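Local coordinates for protein peptidase S8 and S53, subtilisin, kexin, sedolisin (Mycobacterium smegmatis, PDB 4KG7) that is, as a peptidase of the subtilisin family, probably a serine endopeptidase serving the mycobacterial ESX-3 (type VII) secretion system, at residues A158-A162 / V194-A198; P6-D10 / W254-Y258. All blocks are in the same frame, centred on the assembly; numbering follows the deposited sequence.

Contact 1 is buried helix packing inside the subtilisin-type α/β domain; contact 2, their centres about 12 Å apart, lies nearer the surface, where residues 6-10 of the N-terminal extension rest on the loop before strand 259-265. They meet at helix 193-205: the backbone of Gly196 touches Trp255 and Val9, with Gly196 CA 3.5 Å from Trp255 CZ2. One side of this helix thus faces helix 150-170, while another part of its surface is covered by contact 2. Their chemistry follows their place. Contact 1 is alanine, leucine and valine packing, whereas contact 2 combines proline-tryptophan CH-pi packing with water-bridged backbone groups.

Contact 1: residues A158-A162 / V194-A198; sequences AETLA and VLGAA
Helical segments 158-162 and 194-198 run side by side in nearly the same direction, their axes 8.9 Å apart and inclined by 19°. The backbones come closest where Ala162 faces Leu195, with CA atoms 4.7 Å apart. Such an approach relies on the small side chain of Ala162, whose CB points at the other helix and settles over Val194, Leu195 and Ala198. Ala162 CB lies 3.8 Å from Leu195 CA and 3.9 Å from Ala198 CB, with the CG1 branch of Val194 at the margin. Ala198 CB also packs on the backbone oxygen, Ala162 O, at 3.4 Å. Both helices belong to the beta-alpha-beta crossovers of the subtilisin fold: helix 150-170 links strands 129-134 and 175-178, helix 193-205 links 175-178 and 209-213, and both pack against a face of the central parallel sheet. Leu195 starts out along its own helix flank, but chi1 178° sets CG anti to the backbone N, and chi2 58° brings CD1 toward helix 150-170. Leu195 CD1 lies 3.9 Å from Ala162 N and meets Leu161 obliquely, 3.9 Å from Leu161 CG, while CD2 lies only loosely against Ala158 CB. The side chain of Leu161 lies about 9 Å from that of Asp73, the predicted charge-relay aspartate. Beyond Val194 and Ala198, Pro16 of the N-terminal extension packs on the same helix.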
loop_
_atom_site.group_PDB
_atom_site.type_symbol
_atom_site.label_atom_id
_atom_site.label_comp_id
_atom_site.label_asym_id
_atom_site.label_seq_id
_atom_site.Cartn_x
_atom_site.Cartn_y
_atom_site.Cartn_z
ATOM N N ALA A 158 -14.500 3.426 -2.233
ATOM C CA ALA A 158 -13.922 4.124 -3.395
ATOM C C ALA A 158 -14.123 5.626 -3.251
ATOM O O ALA A 158 -13.313 6.422 -3.727
ATOM C CB ALA A 158 -14.543 3.632 -4.688
ATOM N N GLU A 159 -15.249 6.013 -2.666
ATOM C CA GLU A 159 -15.630 7.419 -2.576
ATOM C C GLU A 159 -14.655 8.131 -1.650
ATOM O O GLU A 159 -14.177 9.217 -1.968
ATOM C CB GLU A 159 -17.081 7.542 -2.101
ATOM C CG GLU A 159 -17.683 8.944 -2.183
ATOM C CD GLU A 159 -17.240 9.884 -1.059
ATOM O OE1 GLU A 159 -17.020 9.442 0.083
ATOM O OE2 GLU A 159 -17.175 11.102 -1.336
ATOM N N THR A 160 -14.317 7.536 -0.513
ATOM C CA THR A 160 -13.338 8.163 0.365
ATOM C C THR A 160 -11.919 8.016 -0.174
ATOM O O THR A 160 -11.103 8.934 -0.000
ATOM C CB THR A 160 -13.381 7.602 1.787
ATOM O OG1 THR A 160 -13.181 6.186 1.735
ATOM C CG2 THR A 160 -14.701 7.918 2.445
ATOM N N LEU A 161 -11.626 6.899 -0.850
ATOM C CA LEU A 161 -10.286 6.706 -1.348
ATOM C C LEU A 161 -9.945 7.830 -2.357
ATOM O O LEU A 161 -8.836 8.407 -2.336
ATOM C CB LEU A 161 -10.119 5.354 -2.034
ATOM C CG LEU A 161 -8.716 5.125 -2.614
ATOM C CD1 LEU A 161 -7.660 5.262 -1.554
ATOM C CD2 LEU A 161 -8.640 3.744 -3.271
ATOM N N ALA A 162 -10.907 8.150 -3.228
ATOM C CA ALA A 162 -10.647 9.158 -4.262
ATOM C C ALA A 162 -10.367 10.509 -3.618
ATOM O O ALA A 162 -9.457 11.235 -4.043
ATOM C CB ALA A 162 -11.822 9.270 -5.189
ATOM N N VAL A 194 -14.692 8.666 -10.962
ATOM C CA VAL A 194 -14.200 9.665 -10.003
ATOM C C VAL A 194 -12.862 9.226 -9.404
ATOM O O VAL A 194 -11.932 10.013 -9.248
ATOM C CB VAL A 194 -15.251 10.004 -8.922
ATOM C CG1 VAL A 194 -14.665 10.954 -7.880
ATOM C CG2 VAL A 194 -16.454 10.641 -9.586
ATOM N N LEU A 195 -12.771 7.958 -9.036
ATOM C CA LEU A 195 -11.508 7.422 -8.519
ATOM C C LEU A 195 -10.412 7.480 -9.583
ATOM O O LEU A 195 -9.270 7.883 -9.303
ATOM C CB LEU A 195 -11.708 5.969 -8.015
ATOM C CG LEU A 195 -10.448 5.259 -7.474
ATOM C CD1 LEU A 195 -9.790 5.999 -6.303
ATOM C CD2 LEU A 195 -10.787 3.837 -7.068
ATOM N N GLY A 196 -10.742 7.050 -10.792
ATOM C CA GLY A 196 -9.805 7.187 -11.888
ATOM C C GLY A 196 -9.321 8.617 -12.060
ATOM O O GLY A 196 -8.128 8.867 -12.211
ATOM N N ALA A 197 -10.243 9.565 -12.003
ATOM C CA ALA A 197 -9.892 10.980 -12.146
ATOM C C ALA A 197 -8.940 11.428 -11.037
ATOM O O ALA A 197 -7.997 12.186 -11.276
ATOM C CB ALA A 197 -11.128 11.852 -12.160
ATOM N N ALA A 198 -9.246 11.024 -9.817
ATOM C CA ALA A 198 -8.385 11.336 -8.676
ATOM C C ALA A 198 -6.971 10.786 -8.835
ATOM O O ALA A 198 -5.965 11.473 -8.571
ATOM C CB ALA A 198 -9.031 10.806 -7.412
#

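Contact 2: residues P6-D10 / W254-Y258; sequences PPQVD and WWQPY
Pro7 wedges its ring between two consecutive tryptophans whose indole planes are steeply inclined to each other, and makes a CH-pi contact with each. Pro7 CG sits over the face of Trp254, 3.9 Å from the centroid of the six-membered ring, and Pro7 CB over that of Trp255, 3.7 Å from the corresponding centroid and 7° off the normal. The same CG packs against the backbone oxygen of Trp254. At Trp255 the chain makes an inverse gamma turn, and both indole NH groups are held by Gln192 OE1, which helps to fix the two rings. In the subtilisin fold this loop leads into strand 259-265 of the parallel sheet, and here the N-terminal extension lies across it. Val9 N approaches the edge of the Trp255 ring in its plane, 3.7 Å from CZ3. Val9 CG1, anti to the carbonyl carbon (chi1 -66°), packs at the corner of the Trp255 edge and Tyr258, 3.9 Å from Tyr258 OH. Water links the backbones: two molecules are each placed to donate to Pro7 O and Gln256 O, though other acceptors compete for their protons. A third accepts from Val9 N and lies 2.7 Å from Tyr258 OH.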
loop_
_atom_site.group_PDB
_atom_site.type_symbol
_atom_site.label_atom_id
_atom_site.label_comp_id
_atom_site.label_asym_id
_atom_site.label_seq_id
_atom_site.Cartn_x
_atom_site.Cartn_y
_atom_site.Cartn_z
ATOM N N PRO A 6 -8.802 -2.932 -19.670
ATOM C CA PRO A 6 -8.175 -1.966 -18.781
ATOM C C PRO A 6 -9.021 -0.683 -18.622
ATOM O O PRO A 6 -9.579 -0.199 -19.626
ATOM C CB PRO A 6 -6.827 -1.694 -19.466
ATOM C CG PRO A 6 -6.568 -2.910 -20.303
ATOM C CD PRO A 6 -7.928 -3.284 -20.805
ATOM N N PRO A 7 -9.144 -0.146 -17.382
ATOM C CA PRO A 7 -9.999 1.019 -17.174
ATOM C C PRO A 7 -9.395 2.271 -17.809
ATOM O O PRO A 7 -8.194 2.355 -18.012
ATOM C CB PRO A 7 -10.084 1.139 -15.653
ATOM C CG PRO A 7 -8.803 0.563 -15.173
ATOM C CD PRO A 7 -8.549 -0.601 -16.107
ATOM N N GLN A 8 -10.268 3.194 -18.163
ATOM C CA GLN A 8 -9.889 4.421 -18.824
ATOM C C GLN A 8 -10.662 5.535 -18.176
ATOM O O GLN A 8 -11.876 5.404 -17.970
ATOM C CB GLN A 8 -10.314 4.299 -20.270
ATOM C CG GLN A 8 -9.491 5.078 -21.250
ATOM C CD GLN A 8 -9.619 4.468 -22.615
ATOM O OE1 GLN A 8 -10.715 4.070 -23.019
ATOM N NE2 GLN A 8 -8.506 4.360 -23.331
ATOM N N VAL A 9 -9.995 6.651 -17.889
ATOM C CA VAL A 9 -10.688 7.815 -17.351
ATOM C C VAL A 9 -11.697 8.348 -18.353
ATOM O O VAL A 9 -11.506 8.229 -19.565
ATOM C CB VAL A 9 -9.738 8.973 -16.943
ATOM C CG1 VAL A 9 -8.853 8.560 -15.776
ATOM C CG2 VAL A 9 -8.911 9.464 -18.127
ATOM N N ASP A 10 -12.774 8.916 -17.828
ATOM C CA ASP A 10 -13.738 9.668 -18.630
ATOM C C ASP A 10 -13.324 11.133 -18.546
ATOM O O ASP A 10 -13.375 11.710 -17.473
ATOM C CB ASP A 10 -15.135 9.446 -18.048
ATOM C CG ASP A 10 -16.235 10.206 -18.787
ATOM O OD1 ASP A 10 -15.955 11.146 -19.557
ATOM O OD2 ASP A 10 -17.404 9.867 -18.524
ATOM N N TRP A 254 -6.078 -1.875 -10.395
ATOM C CA TRP A 254 -6.407 -2.017 -11.814
ATOM C C TRP A 254 -6.314 -0.715 -12.589
ATOM O O TRP A 254 -6.299 -0.738 -13.805
ATOM C CB TRP A 254 -7.724 -2.732 -12.007
ATOM C CG TRP A 254 -8.928 -1.896 -11.835
ATOM C CD1 TRP A 254 -9.174 -0.963 -10.874
ATOM C CD2 TRP A 254 -10.079 -1.948 -12.661
ATOM N NE1 TRP A 254 -10.428 -0.421 -11.061
ATOM C CE2 TRP A 254 -11.007 -1.017 -12.146
ATOM C CE3 TRP A 254 -10.429 -2.705 -13.784
ATOM C CZ2 TRP A 254 -12.263 -0.816 -12.723
ATOM C CZ3 TRP A 254 -11.676 -2.504 -14.372
ATOM C CH2 TRP A 254 -12.583 -1.561 -13.835
ATOM N N TRP A 255 -6.165 0.410 -11.881
ATOM C CA TRP A 255 -6.036 1.721 -12.523
ATOM C C TRP A 255 -4.628 1.970 -13.058
ATOM O O TRP A 255 -3.991 2.968 -12.746
ATOM C CB TRP A 255 -6.520 2.853 -11.577
ATOM C CG TRP A 255 -7.981 3.074 -11.671
ATOM C CD1 TRP A 255 -8.953 2.728 -10.763
ATOM C CD2 TRP A 255 -8.656 3.671 -12.766
ATOM N NE1 TRP A 255 -10.189 3.110 -11.233
ATOM C CE2 TRP A 255 -10.034 3.693 -12.463
ATOM C CE3 TRP A 255 -8.218 4.233 -13.965
ATOM C CZ2 TRP A 255 -10.973 4.211 -13.349
ATOM C CZ3 TRP A 255 -9.152 4.759 -14.839
ATOM C CH2 TRP A 255 -10.507 4.745 -14.528
ATOM N N GLN A 256 -4.190 1.113 -13.972
ATOM C CA GLN A 256 -3.002 1.348 -14.749
ATOM C C GLN A 256 -3.294 2.510 -15.715
ATOM O O GLN A 256 -4.415 2.634 -16.238
ATOM C CB GLN A 256 -2.640 0.052 -15.494
ATOM C CG GLN A 256 -2.367 -1.097 -14.544
ATOM C CD GLN A 256 -1.270 -0.765 -13.576
ATOM O OE1 GLN A 256 -0.165 -0.467 -14.000
ATOM N NE2 GLN A 256 -1.598 -0.683 -12.297
ATOM N N PRO A 257 -2.292 3.370 -15.968
ATOM C CA PRO A 257 -0.900 3.337 -15.524
ATOM C C PRO A 257 -0.587 4.147 -14.276
ATOM O O PRO A 257 0.576 4.274 -13.900
ATOM C CB PRO A 257 -0.163 3.938 -16.718
ATOM C CG PRO A 257 -1.100 4.987 -17.168
ATOM C CD PRO A 257 -2.477 4.386 -17.014
ATOM N N TYR A 258 -1.605 4.666 -13.609
ATOM C CA TYR A 258 -1.413 5.642 -12.534
ATOM C C TYR A 258 -0.882 5.041 -11.225
ATOM O O TYR A 258 -0.346 5.774 -10.383
ATOM C CB TYR A 258 -2.730 6.357 -12.259
ATOM C CG TYR A 258 -3.371 6.858 -13.525
ATOM C CD1 TYR A 258 -2.713 7.767 -14.381
ATOM C CD2 TYR A 258 -4.614 6.425 -13.901
ATOM C CE1 TYR A 258 -3.303 8.184 -15.560
ATOM C CE2 TYR A 258 -5.223 6.857 -15.060
ATOM C CZ TYR A 258 -4.569 7.746 -15.891
ATOM O OH TYR A 258 -5.216 8.146 -17.041
HETATM O O HOH W 1 -5.839 0.725 -17.458
HETATM O O HOH W 2 -6.145 4.153 -17.713
HETATM O O HOH W 3 -6.916 6.551 -18.441
#